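Local coordinates for siderophore periplasmic binding protein (Thermobifida fusca, PDB 5DH0) that probably binds an iron-loaded siderophore of the fuscachelin type outside the membrane and delivers it for uptake by the cell, at residues I94-I99 and V120-D125; F50-V55 and V63-P68; M147-S152 and R290-A295; V133-D138 and S152-D157. All blocks are in the same frame, centred on the assembly; numbering follows the deposited sequence.

Interaction 1: I94-I99 and V120-D125; sequences INMEAI and VGIRED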
loop_
_atom_site.group_PDB
_atom_site.type_symbol
_atom_site.label_atom_id
_atom_site.label_comp_id
_atom_site.label_asym_id
_atom_site.label_seq_id
_atom_site.Cartn_x
_atom_site.Cartn_y
_atom_site.Cartn_z
ATOM N N ILE A 94 37.250 -10.473 -19.699
ATOM C CA ILE A 94 37.677 -11.853 -19.836
ATOM C C ILE A 94 39.176 -11.957 -20.138
ATOM O O ILE A 94 39.689 -11.321 -21.052
ATOM C CB ILE A 94 36.853 -12.564 -20.939
ATOM C CG1 ILE A 94 35.379 -12.637 -20.530
ATOM C CG2 ILE A 94 37.395 -13.949 -21.223
ATOM C CD1 ILE A 94 34.470 -13.231 -21.599
ATOM N N ASN A 95 39.871 -12.752 -19.338
ATOM C CA ASN A 95 41.279 -13.053 -19.553
ATOM C C ASN A 95 41.413 -14.262 -20.480
ATOM O O ASN A 95 41.430 -15.403 -20.023
ATOM C CB ASN A 95 41.955 -13.316 -18.213
ATOM C CG ASN A 95 43.455 -13.434 -18.321
ATOM O OD1 ASN A 95 44.003 -13.722 -19.384
ATOM N ND2 ASN A 95 44.131 -13.226 -17.203
ATOM N N MET A 96 41.483 -13.999 -21.781
ATOM C CA MET A 96 41.531 -15.041 -22.796
ATOM C C MET A 96 42.693 -16.014 -22.597
ATOM O O MET A 96 42.533 -17.229 -22.749
ATOM C CB MET A 96 41.614 -14.402 -24.176
ATOM C CG MET A 96 40.327 -13.715 -24.604
ATOM S SD MET A 96 39.032 -14.920 -24.959
ATOM C CE MET A 96 37.665 -13.875 -25.475
ATOM N N GLU A 97 43.857 -15.469 -22.253
ATOM C CA GLU A 97 45.034 -16.275 -21.969
ATOM C C GLU A 97 44.796 -17.260 -20.846
ATOM O O GLU A 97 45.217 -18.407 -20.916
ATOM C CB GLU A 97 46.216 -15.383 -21.599
ATOM C CG GLU A 97 46.915 -14.747 -22.771
ATOM C CD GLU A 97 48.411 -14.947 -22.688
ATOM O OE1 GLU A 97 48.893 -15.325 -21.593
ATOM O OE2 GLU A 97 49.098 -14.746 -23.716
ATOM N N ALA A 98 44.139 -16.796 -19.792
ATOM C CA ALA A 98 43.879 -17.642 -18.640
ATOM C C ALA A 98 42.966 -18.799 -19.045
ATOM O O ALA A 98 43.107 -19.926 -18.559
ATOM C CB ALA A 98 43.265 -16.824 -17.505
ATOM N N ILE A 99 42.044 -18.523 -19.957
ATOM C CA ILE A 99 41.100 -19.542 -20.375
ATOM C C ILE A 99 41.807 -20.623 -21.172
ATOM O O ILE A 99 41.574 -21.807 -20.945
ATOM C CB ILE A 99 39.950 -18.949 -21.200
ATOM C CG1 ILE A 99 39.098 -18.049 -20.304
ATOM C CG2 ILE A 99 39.122 -20.068 -21.830
ATOM C CD1 ILE A 99 37.865 -17.509 -20.971
ATOM N N VAL A 120 28.648 -11.543 -29.259
ATOM C CA VAL A 120 28.822 -12.293 -30.491
ATOM C C VAL A 120 30.314 -12.286 -30.822
ATOM O O VAL A 120 30.893 -13.305 -31.199
ATOM C CB VAL A 120 27.999 -11.692 -31.643
ATOM C CG1 VAL A 120 28.461 -12.247 -32.981
ATOM C CG2 VAL A 120 26.506 -11.940 -31.426
ATOM N N GLY A 121 30.938 -11.126 -30.652
ATOM C CA GLY A 121 32.360 -10.991 -30.893
ATOM C C GLY A 121 33.164 -11.806 -29.907
ATOM O O GLY A 121 34.045 -12.571 -30.297
ATOM N N ILE A 122 32.854 -11.634 -28.623
ATOM C CA ILE A 122 33.478 -12.404 -27.556
ATOM C C ILE A 122 33.323 -13.910 -27.758
ATOM O O ILE A 122 34.288 -14.658 -27.637
ATOM C CB ILE A 122 32.901 -12.007 -26.200
ATOM C CG1 ILE A 122 33.361 -10.593 -25.846
ATOM C CG2 ILE A 122 33.321 -12.985 -25.126
ATOM C CD1 ILE A 122 32.763 -10.044 -24.575
ATOM N N ARG A 123 32.116 -14.351 -28.086
ATOM C CA ARG A 123 31.854 -15.771 -28.299
ATOM C C ARG A 123 32.710 -16.361 -29.416
ATOM O O ARG A 123 33.147 -17.508 -29.332
ATOM C CB ARG A 123 30.379 -15.991 -28.618
ATOM C CG ARG A 123 29.986 -17.432 -28.849
ATOM C CD ARG A 123 28.567 -17.498 -29.373
ATOM N NE ARG A 123 28.233 -18.850 -29.807
ATOM C CZ ARG A 123 28.648 -19.388 -30.952
ATOM N NH1 ARG A 123 29.408 -18.676 -31.788
ATOM N NH2 ARG A 123 28.295 -20.636 -31.263
ATOM N N GLU A 124 32.942 -15.579 -30.465
ATOM C CA GLU A 124 33.718 -16.059 -31.601
ATOM C C GLU A 124 35.171 -16.272 -31.197
ATOM O O GLU A 124 35.788 -17.264 -31.582
ATOM C CB GLU A 124 33.623 -15.085 -32.776
ATOM N N ASP A 125 35.704 -15.341 -30.409
ATOM C CA ASP A 125 37.058 -15.452 -29.875
ATOM C C ASP A 125 37.213 -16.715 -29.019
ATOM O O ASP A 125 38.165 -17.476 -29.185
ATOM C CB ASP A 125 37.414 -14.207 -29.046
ATOM C CG ASP A 125 37.686 -12.971 -29.907
ATOM O OD1 ASP A 125 37.710 -13.095 -31.149
ATOM O OD2 ASP A 125 37.881 -11.870 -29.337
#
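Ile94 and Ile122 supply the purely hydrocarbon part of this contact, methyl against methyl, with Ile94 CD1 3.7 Å from Ile122 CG2. The Ile94 chain is extended (chi2 176°), which carries its terminal methyl across to the helix 116-126, while Ile122 answers with its short branch. Branched isoleucine suits both places, offering methyls without any polar group that would need a partner.

Met96 makes the second kind of touch. Its chain bends at chi2 (-70°) and brings CE to 3.6 Å from Asp125 CB, the two side chains crossing at about a right angle. The methyl at the end of the thioether meets the aspartate methylene, not its carboxylate. CE also passes 4.1 Å from Ile122 O, a van der Waals approach to the backbone.

Side-chain hydrogen bonding stays inside 94-99. Asn95 is the N-cap of helix 96-102: its OD1 accepts from Ala98 N at 3.1 Å, with the donor above the carbonyl plane. The capping bond closes off the start of the helix on which Met96 sits, and Leu126 extends the apolar surface that Met96 meets.

With no hydrogen bond or salt bridge crossing over, this surface contact rests on van der Waals packing and burial of apolar surface.

Interaction 2: F50-V55 and V63-P68; sequences FGTEVV and VGVIEP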
loop_
_atom_site.group_PDB
_atom_site.type_symbol
_atom_site.label_atom_id
_atom_site.label_comp_id
_atom_site.label_asym_id
_atom_site.label_seq_id
_atom_site.Cartn_x
_atom_site.Cartn_y
_atom_site.Cartn_z
ATOM N N PHE A 50 27.500 -16.477 -13.971
ATOM C CA PHE A 50 26.313 -17.325 -13.796
ATOM C C PHE A 50 26.597 -18.799 -14.048
ATOM O O PHE A 50 25.717 -19.639 -13.843
ATOM C CB PHE A 50 25.142 -16.856 -14.682
ATOM C CG PHE A 50 24.758 -15.433 -14.435
ATOM C CD1 PHE A 50 24.201 -15.059 -13.217
ATOM C CD2 PHE A 50 25.007 -14.457 -15.386
ATOM C CE1 PHE A 50 23.878 -13.730 -12.954
ATOM C CE2 PHE A 50 24.679 -13.136 -15.141
ATOM C CZ PHE A 50 24.116 -12.769 -13.918
ATOM N N GLY A 51 27.818 -19.117 -14.469
ATOM C CA GLY A 51 28.210 -20.505 -14.652
ATOM C C GLY A 51 28.588 -21.191 -13.343
ATOM O O GLY A 51 28.438 -22.404 -13.211
ATOM N N THR A 52 29.080 -20.421 -12.375
ATOM C CA THR A 52 29.560 -20.989 -11.118
ATOM C C THR A 52 28.465 -21.744 -10.364
ATOM O O THR A 52 28.691 -22.853 -9.873
ATOM C CB THR A 52 30.123 -19.908 -10.179
ATOM O OG1 THR A 52 31.120 -19.142 -10.866
ATOM C CG2 THR A 52 30.731 -20.558 -8.951
ATOM N N GLU A 53 27.281 -21.140 -10.280
ATOM C CA GLU A 53 26.127 -21.760 -9.614
ATOM C C GLU A 53 25.756 -23.074 -10.299
ATOM O O GLU A 53 25.297 -24.025 -9.658
ATOM C CB GLU A 53 24.926 -20.803 -9.613
ATOM C CG GLU A 53 25.112 -19.558 -8.713
ATOM C CD GLU A 53 26.134 -18.536 -9.261
ATOM O OE1 GLU A 53 26.646 -18.702 -10.399
ATOM O OE2 GLU A 53 26.438 -17.568 -8.531
ATOM N N VAL A 54 25.977 -23.133 -11.606
ATOM C CA VAL A 54 25.632 -24.326 -12.370
ATOM C C VAL A 54 26.570 -25.490 -12.068
ATOM O O VAL A 54 26.107 -26.603 -11.794
ATOM C CB VAL A 54 25.634 -24.029 -13.875
ATOM C CG1 VAL A 54 25.464 -25.314 -14.695
ATOM C CG2 VAL A 54 24.524 -23.040 -14.190
ATOM N N VAL A 55 27.879 -25.245 -12.111
ATOM C CA VAL A 55 28.834 -26.321 -11.873
ATOM C C VAL A 55 28.777 -26.771 -10.404
ATOM O O VAL A 55 28.888 -27.969 -10.116
ATOM C CB VAL A 55 30.297 -25.928 -12.279
ATOM C CG1 VAL A 55 30.406 -25.784 -13.787
ATOM C CG2 VAL A 55 30.784 -24.661 -11.561
ATOM N N VAL A 63 37.413 -25.925 -14.392
ATOM C CA VAL A 63 38.854 -25.710 -14.523
ATOM C C VAL A 63 39.237 -24.217 -14.546
ATOM O O VAL A 63 40.425 -23.874 -14.597
ATOM C CB VAL A 63 39.405 -26.398 -15.782
ATOM C CG1 VAL A 63 39.355 -27.902 -15.606
ATOM C CG2 VAL A 63 38.635 -25.947 -17.022
ATOM N N GLY A 64 38.226 -23.347 -14.485
ATOM C CA GLY A 64 38.412 -21.905 -14.432
ATOM C C GLY A 64 37.108 -21.219 -14.068
ATOM O O GLY A 64 36.039 -21.632 -14.515
ATOM N N VAL A 65 37.171 -20.178 -13.250
ATOM C CA VAL A 65 35.953 -19.466 -12.863
ATOM C C VAL A 65 36.112 -17.974 -12.949
ATOM O O VAL A 65 37.227 -17.456 -12.950
ATOM C CB VAL A 65 35.497 -19.790 -11.411
ATOM C CG1 VAL A 65 35.086 -21.221 -11.294
ATOM C CG2 VAL A 65 36.599 -19.462 -10.412
ATOM N N ILE A 66 34.981 -17.287 -13.017
ATOM C CA ILE A 66 34.960 -15.859 -12.773
ATOM C C ILE A 66 35.314 -15.649 -11.309
ATOM O O ILE A 66 34.934 -16.461 -10.450
ATOM C CB ILE A 66 33.583 -15.226 -13.090
ATOM C CG1 ILE A 66 33.587 -13.736 -12.717
ATOM C CG2 ILE A 66 32.476 -15.945 -12.339
ATOM C CD1 ILE A 66 32.347 -12.989 -13.113
ATOM N N GLU A 67 36.084 -14.593 -11.050
ATOM C CA GLU A 67 36.440 -14.164 -9.702
ATOM C C GLU A 67 35.272 -14.407 -8.740
ATOM O O GLU A 67 34.195 -13.831 -8.901
ATOM C CB GLU A 67 36.841 -12.681 -9.722
ATOM C CG GLU A 67 37.280 -12.126 -8.393
ATOM C CD GLU A 67 38.748 -12.413 -8.100
ATOM O OE1 GLU A 67 39.043 -13.490 -7.528
ATOM O OE2 GLU A 67 39.605 -11.572 -8.458
ATOM N N PRO A 68 35.455 -15.325 -7.784
ATOM C CA PRO A 68 34.322 -15.640 -6.909
ATOM C C PRO A 68 34.014 -14.537 -5.902
ATOM O O PRO A 68 34.897 -13.846 -5.411
ATOM C CB PRO A 68 34.756 -16.935 -6.202
ATOM C CG PRO A 68 36.206 -17.075 -6.453
ATOM C CD PRO A 68 36.550 -16.299 -7.677
#
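Thr52 and Ile66 meet without the help of any flat side chain; the one aromatic ring here, that of Phe50, starts from a CB turned away from 63-68. Met147 CE and the CZ edge of Phe137 both lie over one face of the Phe50 ring, the second making an edge-to-face (T-shaped) pair in which Phe50 gives its face. Arg290 CZ sits out beyond the CE1 rim, displaced to the other side of the ring plane. Phe50 thereby ties the loop before helix 52-57 to other parts of the fold.

The contact itself is small and is made by packing alone. Thr52 OG1 stands beside its own backbone N, anti to the carbonyl carbon (chi1 -54°), and approaches Ile66 CG2 at 3.8 Å. This is van der Waals packing of a hydroxyl oxygen against a methyl, and no hydrogen bond links the segments. Ile66 presents that methyl because its longer branch, CG1, lies anti to the backbone N (chi1 176°), which leaves CG2 on the side of Thr52. Val65 adds a looser touch, its CB 4.5 Å from Thr52 OG1. The Thr52 and Val65 CA atoms are 6.8 Å apart, a separation that compact side chains can fill: threonine is short enough to fit between helix and strand, and beta-branched valine and isoleucine favour extended backbone.

Gly64 and Ile66 bond through their backbones to Ala47, so strand 64-66 runs beside strand 45-47 in the parallel sheet. Helix 52-57 connects the two, and its packing on the second strand is that of a classic beta-alpha-beta crossover.

Interaction 3: M147-S152 and R290-A295; sequences MTLELS and RTYAQA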
loop_
_atom_site.group_PDB
_atom_site.type_symbol
_atom_site.label_atom_id
_atom_site.label_comp_id
_atom_site.label_asym_id
_atom_site.label_seq_id
_atom_site.Cartn_x
_atom_site.Cartn_y
_atom_site.Cartn_z
ATOM N N MET A 147 17.612 -19.162 -17.057
ATOM C CA MET A 147 18.876 -19.215 -17.791
ATOM C C MET A 147 19.822 -20.259 -17.178
ATOM O O MET A 147 20.494 -20.997 -17.901
ATOM C CB MET A 147 19.530 -17.827 -17.829
ATOM C CG MET A 147 20.946 -17.796 -18.399
ATOM S SD MET A 147 22.218 -17.927 -17.106
ATOM C CE MET A 147 21.796 -16.517 -16.092
ATOM N N THR A 148 19.876 -20.341 -15.853
ATOM C CA THR A 148 20.790 -21.298 -15.243
ATOM C C THR A 148 20.226 -22.707 -15.359
ATOM O O THR A 148 20.979 -23.679 -15.310
ATOM C CB THR A 148 21.092 -21.000 -13.750
ATOM O OG1 THR A 148 19.865 -20.903 -13.019
ATOM C CG2 THR A 148 21.887 -19.725 -13.598
ATOM N N LEU A 149 18.907 -22.817 -15.498
ATOM C CA LEU A 149 18.292 -24.100 -15.818
ATOM C C LEU A 149 18.831 -24.622 -17.162
ATOM O O LEU A 149 19.140 -25.805 -17.292
ATOM C CB LEU A 149 16.764 -23.978 -15.864
ATOM C CG LEU A 149 16.023 -25.161 -16.486
ATOM C CD1 LEU A 149 16.166 -26.377 -15.587
ATOM C CD2 LEU A 149 14.547 -24.851 -16.743
ATOM N N GLU A 150 18.966 -23.742 -18.152
ATOM C CA GLU A 150 19.483 -24.142 -19.465
ATOM C C GLU A 150 20.939 -24.588 -19.424
ATOM O O GLU A 150 21.319 -25.575 -20.062
ATOM C CB GLU A 150 19.344 -23.000 -20.484
ATOM C CG GLU A 150 17.914 -22.689 -20.862
ATOM C CD GLU A 150 17.191 -23.911 -21.390
ATOM O OE1 GLU A 150 17.863 -24.823 -21.933
ATOM O OE2 GLU A 150 15.950 -23.970 -21.243
ATOM N N LEU A 151 21.763 -23.846 -18.693
ATOM C CA LEU A 151 23.162 -24.215 -18.542
ATOM C C LEU A 151 23.252 -25.576 -17.852
ATOM O O LEU A 151 24.127 -26.388 -18.176
ATOM C CB LEU A 151 23.920 -23.139 -17.761
ATOM C CG LEU A 151 24.043 -21.834 -18.556
ATOM C CD1 LEU A 151 24.775 -20.760 -17.747
ATOM C CD2 LEU A 151 24.734 -22.079 -19.888
ATOM N N SER A 152 22.331 -25.829 -16.919
ATOM C CA SER A 152 22.301 -27.097 -16.208
ATOM C C SER A 152 22.074 -28.262 -17.162
ATOM O O SER A 152 22.702 -29.323 -17.035
ATOM C CB SER A 152 21.220 -27.091 -15.143
ATOM O OG SER A 152 21.627 -26.337 -14.026
ATOM N N ARG A 290 19.424 -17.092 -8.083
ATOM C CA ARG A 290 20.051 -17.345 -9.368
ATOM C C ARG A 290 19.629 -18.689 -9.959
ATOM O O ARG A 290 19.662 -18.856 -11.162
ATOM C CB ARG A 290 21.567 -17.263 -9.228
ATOM C CG ARG A 290 22.062 -15.836 -9.080
ATOM C CD ARG A 290 23.559 -15.779 -9.112
ATOM N NE ARG A 290 24.061 -14.421 -9.303
ATOM C CZ ARG A 290 25.300 -14.141 -9.703
ATOM N NH1 ARG A 290 26.149 -15.126 -9.955
ATOM N NH2 ARG A 290 25.685 -12.880 -9.858
ATOM N N THR A 291 19.227 -19.640 -9.115
ATOM C CA THR A 291 18.784 -20.957 -9.591
ATOM C C THR A 291 17.447 -21.338 -8.957
ATOM O O THR A 291 16.990 -20.665 -8.013
ATOM C CB THR A 291 19.826 -22.061 -9.266
ATOM O OG1 THR A 291 19.893 -22.250 -7.842
ATOM C CG2 THR A 291 21.221 -21.686 -9.808
ATOM N N TYR A 292 16.823 -22.419 -9.441
ATOM C CA TYR A 292 15.537 -22.814 -8.862
ATOM C C TYR A 292 15.745 -23.318 -7.439
ATOM O O TYR A 292 14.883 -23.134 -6.576
ATOM C CB TYR A 292 14.815 -23.848 -9.740
ATOM C CG TYR A 292 13.953 -23.174 -10.809
ATOM C CD1 TYR A 292 12.760 -22.548 -10.465
ATOM C CD2 TYR A 292 14.347 -23.132 -12.142
ATOM C CE1 TYR A 292 11.982 -21.917 -11.417
ATOM C CE2 TYR A 292 13.572 -22.503 -13.095
ATOM C CZ TYR A 292 12.393 -21.897 -12.726
ATOM O OH TYR A 292 11.612 -21.267 -13.657
ATOM N N ALA A 293 16.916 -23.889 -7.171
ATOM C CA ALA A 293 17.232 -24.329 -5.810
ATOM C C ALA A 293 17.359 -23.141 -4.854
ATOM O O ALA A 293 16.909 -23.190 -3.708
ATOM C CB ALA A 293 18.508 -25.160 -5.806
ATOM N N GLN A 294 17.961 -22.059 -5.328
ATOM C CA GLN A 294 18.072 -20.860 -4.503
ATOM C C GLN A 294 16.686 -20.264 -4.303
ATOM O O GLN A 294 16.309 -19.915 -3.180
ATOM C CB GLN A 294 19.022 -19.838 -5.139
ATOM C CG GLN A 294 20.480 -20.177 -4.934
ATOM C CD GLN A 294 21.404 -19.152 -5.549
ATOM O OE1 GLN A 294 21.009 -18.003 -5.790
ATOM N NE2 GLN A 294 22.653 -19.547 -5.778
ATOM N N ALA A 295 15.927 -20.162 -5.394
ATOM C CA ALA A 295 14.546 -19.693 -5.325
ATOM C C ALA A 295 13.715 -20.525 -4.332
ATOM O O ALA A 295 12.866 -19.983 -3.620
ATOM C CB ALA A 295 13.908 -19.715 -6.704
HETATM O O HOH W 1 17.683 -22.926 -12.140
#
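Thr148 reaches from helix 142-154 into the turn that starts helix 292-307, and each of its side-chain atoms finds something there. CB lies 3.7 Å from Arg290 O, and the methyl CG2 comes to 3.4 Å from the same oxygen. With chi1 at 54°, OG1 sits between the backbone N and the carbonyl carbon and faces the incoming chain. It donates to Arg290 O at 2.8 Å, with a C=O...donor angle of 140° and a tilt of 15° from the carbonyl plane. OG1 also accepts from a water at 3.1 Å, and that water in turn accepts from Tyr292 N at 2.9 Å, so one hydroxyl serves two backbone groups of the turn. A valine in place of Thr148 would probably leave the Arg290 carbonyl without this donor and the bridging water less firmly held.

Residues 290-291 form the N-terminal cap of helix 292-307, which meets helix 142-154 in the parallel-sheet lobe of what is, as in the solute-binding protein family, a two-lobed chain. Thr291 is the N-cap itself, its OG1 accepting from Gln294 N at 3.2 Å, and threonine suits the position because its short hydroxyl reaches forward to that amide in the first turn. The same OG1 is hydrogen-bonded to Glu57, and the Arg290 guanidinium pairs with Glu53, both on helix 52-57. Gln294 OE1 accepts from Arg290 N, bracing the residue just ahead of the cap.

Thr291 CG2 packs 3.6 Å from Thr148 OG1. Next to Thr148 in sequence, Leu149 sends CD2 obliquely to Tyr292 CE2, at 4.4 Å.

Interaction 4: V133-D138 and S152-D157; sequences VFFDFD and SRVVGD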
loop_
_atom_site.group_PDB
_atom_site.type_symbol
_atom_site.label_atom_id
_atom_site.label_comp_id
_atom_site.label_asym_id
_atom_site.label_seq_id
_atom_site.Cartn_x
_atom_site.Cartn_y
_atom_site.Cartn_z
ATOM N N VAL A 133 29.091 -21.900 -24.891
ATOM C CA VAL A 133 27.633 -21.811 -24.761
ATOM C C VAL A 133 27.201 -20.650 -23.886
ATOM O O VAL A 133 27.417 -20.669 -22.673
ATOM C CB VAL A 133 27.025 -23.089 -24.164
ATOM C CG1 VAL A 133 25.517 -22.922 -23.976
ATOM C CG2 VAL A 133 27.312 -24.274 -25.056
ATOM N N PHE A 134 26.591 -19.651 -24.520
ATOM C CA PHE A 134 25.992 -18.496 -23.855
ATOM C C PHE A 134 24.458 -18.497 -23.956
ATOM O O PHE A 134 23.906 -18.725 -25.040
ATOM C CB PHE A 134 26.512 -17.199 -24.467
ATOM C CG PHE A 134 27.940 -16.887 -24.137
ATOM C CD1 PHE A 134 28.383 -16.890 -22.825
ATOM C CD2 PHE A 134 28.833 -16.532 -25.144
ATOM C CE1 PHE A 134 29.700 -16.573 -22.521
ATOM C CE2 PHE A 134 30.146 -16.209 -24.848
ATOM C CZ PHE A 134 30.586 -16.236 -23.531
ATOM N N PHE A 135 23.770 -18.230 -22.844
ATOM C CA PHE A 135 22.334 -17.971 -22.896
ATOM C C PHE A 135 22.007 -16.542 -22.474
ATOM O O PHE A 135 22.412 -16.080 -21.396
ATOM C CB PHE A 135 21.565 -18.948 -22.018
ATOM C CG PHE A 135 21.527 -20.331 -22.562
ATOM C CD1 PHE A 135 22.372 -21.300 -22.068
ATOM C CD2 PHE A 135 20.656 -20.666 -23.577
ATOM C CE1 PHE A 135 22.348 -22.579 -22.566
ATOM C CE2 PHE A 135 20.635 -21.949 -24.084
ATOM C CZ PHE A 135 21.491 -22.902 -23.577
ATOM N N ASP A 136 21.284 -15.845 -23.338
ATOM C CA ASP A 136 20.764 -14.528 -23.020
ATOM C C ASP A 136 19.631 -14.629 -22.016
ATOM O O ASP A 136 18.840 -15.570 -22.039
ATOM C CB ASP A 136 20.262 -13.808 -24.272
ATOM C CG ASP A 136 21.367 -13.521 -25.267
ATOM O OD1 ASP A 136 22.278 -12.737 -24.935
ATOM O OD2 ASP A 136 21.315 -14.066 -26.390
ATOM N N PHE A 137 19.560 -13.657 -21.125
ATOM C CA PHE A 137 18.426 -13.569 -20.227
ATOM C C PHE A 137 18.049 -12.115 -20.075
ATOM O O PHE A 137 18.887 -11.225 -20.194
ATOM C CB PHE A 137 18.737 -14.186 -18.864
ATOM C CG PHE A 137 19.809 -13.459 -18.096
ATOM C CD1 PHE A 137 19.475 -12.510 -17.138
ATOM C CD2 PHE A 137 21.156 -13.731 -18.327
ATOM C CE1 PHE A 137 20.466 -11.838 -16.432
ATOM C CE2 PHE A 137 22.148 -13.060 -17.621
ATOM C CZ PHE A 137 21.799 -12.111 -16.672
ATOM N N ASP A 138 16.773 -11.880 -19.831
ATOM C CA ASP A 138 16.307 -10.534 -19.603
ATOM C C ASP A 138 15.923 -10.371 -18.130
ATOM O O ASP A 138 15.538 -11.330 -17.470
ATOM C CB ASP A 138 15.123 -10.224 -20.517
ATOM C CG ASP A 138 14.626 -8.813 -20.352
ATOM O OD1 ASP A 138 15.438 -7.875 -20.522
ATOM O OD2 ASP A 138 13.433 -8.638 -20.014
ATOM N N SER A 152 22.331 -25.829 -16.919
ATOM C CA SER A 152 22.301 -27.097 -16.208
ATOM C C SER A 152 22.074 -28.262 -17.162
ATOM O O SER A 152 22.702 -29.323 -17.035
ATOM C CB SER A 152 21.220 -27.091 -15.143
ATOM O OG SER A 152 21.627 -26.337 -14.026
ATOM N N ARG A 153 21.174 -28.068 -18.120
ATOM C CA ARG A 153 20.880 -29.123 -19.070
ATOM C C ARG A 153 22.135 -29.395 -19.896
ATOM O O ARG A 153 22.509 -30.545 -20.119
ATOM C CB ARG A 153 19.688 -28.744 -19.959
ATOM C CG ARG A 153 18.357 -28.822 -19.241
ATOM C CD ARG A 153 17.239 -28.329 -20.122
ATOM N NE ARG A 153 15.951 -28.380 -19.441
ATOM C CZ ARG A 153 14.981 -27.493 -19.633
ATOM N NH1 ARG A 153 15.168 -26.490 -20.481
ATOM N NH2 ARG A 153 13.835 -27.596 -18.972
ATOM N N VAL A 154 22.801 -28.328 -20.313
ATOM C CA VAL A 154 23.957 -28.442 -21.194
ATOM C C VAL A 154 25.140 -29.181 -20.554
ATOM O O VAL A 154 25.848 -29.907 -21.245
ATOM C CB VAL A 154 24.382 -27.044 -21.680
ATOM C CG1 VAL A 154 25.885 -26.898 -21.751
ATOM C CG2 VAL A 154 23.746 -26.766 -23.029
ATOM N N VAL A 155 25.341 -29.044 -19.247
ATOM C CA VAL A 155 26.456 -29.738 -18.595
ATOM C C VAL A 155 26.014 -31.112 -18.084
ATOM O O VAL A 155 26.749 -31.782 -17.346
ATOM C CB VAL A 155 27.066 -28.915 -17.408
ATOM C CG1 VAL A 155 27.487 -27.519 -17.863
ATOM C CG2 VAL A 155 26.097 -28.840 -16.236
ATOM N N GLY A 156 24.799 -31.510 -18.454
ATOM C CA GLY A 156 24.289 -32.847 -18.176
ATOM C C GLY A 156 23.532 -33.002 -16.869
ATOM O O GLY A 156 23.247 -34.127 -16.441
ATOM N N ASP A 157 23.189 -31.877 -16.241
ATOM C CA ASP A 157 22.531 -31.881 -14.938
ATOM C C ASP A 157 21.043 -31.517 -15.068
ATOM O O ASP A 157 20.401 -31.091 -14.101
ATOM C CB ASP A 157 23.250 -30.908 -13.992
ATOM C CG ASP A 157 22.841 -31.080 -12.545
ATOM O OD1 ASP A 157 22.607 -32.237 -12.125
ATOM O OD2 ASP A 157 22.750 -30.054 -11.831
#
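Strand 132-137 passes the closing turn of helix 142-154 at a distance that side chains must bridge, with Val133 CA 8.4 Å from Val154 CA. The helix ends there in a Schellman motif: Asp157 N bonds to Ser152 O at 2.7 Å and Gly156 N to Arg153 O at 3.0 Å. Gly156 takes positive phi (91°), where a side chain would jam against the preceding carbonyl oxygen, so glycine fits this place.

Val154, in the last turn, carries its side of the contact through one methyl. Its CG2 meets Val133 CG1 at 4.3 Å and Phe135 CE1 at 4.4 Å, reaching the phenyl ring at its edge and near the ring plane. The packing is apolar and fairly loose. Valine is well placed at 133, where a beta-branched residue favours the extended chain, and the larger Phe135 extends far enough also to touch Met147, Glu150 and Leu151 along the same helix. Phe134, between these two in sequence, lies on the other face of the sheet and pairs edge-to-face with Tyr119.

Strand 132-137 is the outermost strand at one end of the parallel sheet, and a helix that follows it in sequence and folds back over one face is characteristic of an alpha/beta domain of the Rossmann-like kind.

Interactions 2 and 4 include strands of the five-stranded parallel sheet; helices and loops packed around it make interactions 1 and 3. Along the chain, interaction 2 closes before interaction 1 opens, and interaction 1 closes before the other two, which cross each other. Interactions 3 and 4 are the closest, centres 9 Å apart, and share Ser152 and helix 142-154. Interaction 2 lies 13 Å from each of them by centres, touching interaction 3 partly through a salt bridge between Glu53 and Arg290. Interaction 1 is peripheral: its centre is 24 Å from that of interaction 3, though Arg123 packs on Phe134 of interaction 4. The C-terminal helix 292-307 is thus joined to a domain built from much earlier sequence.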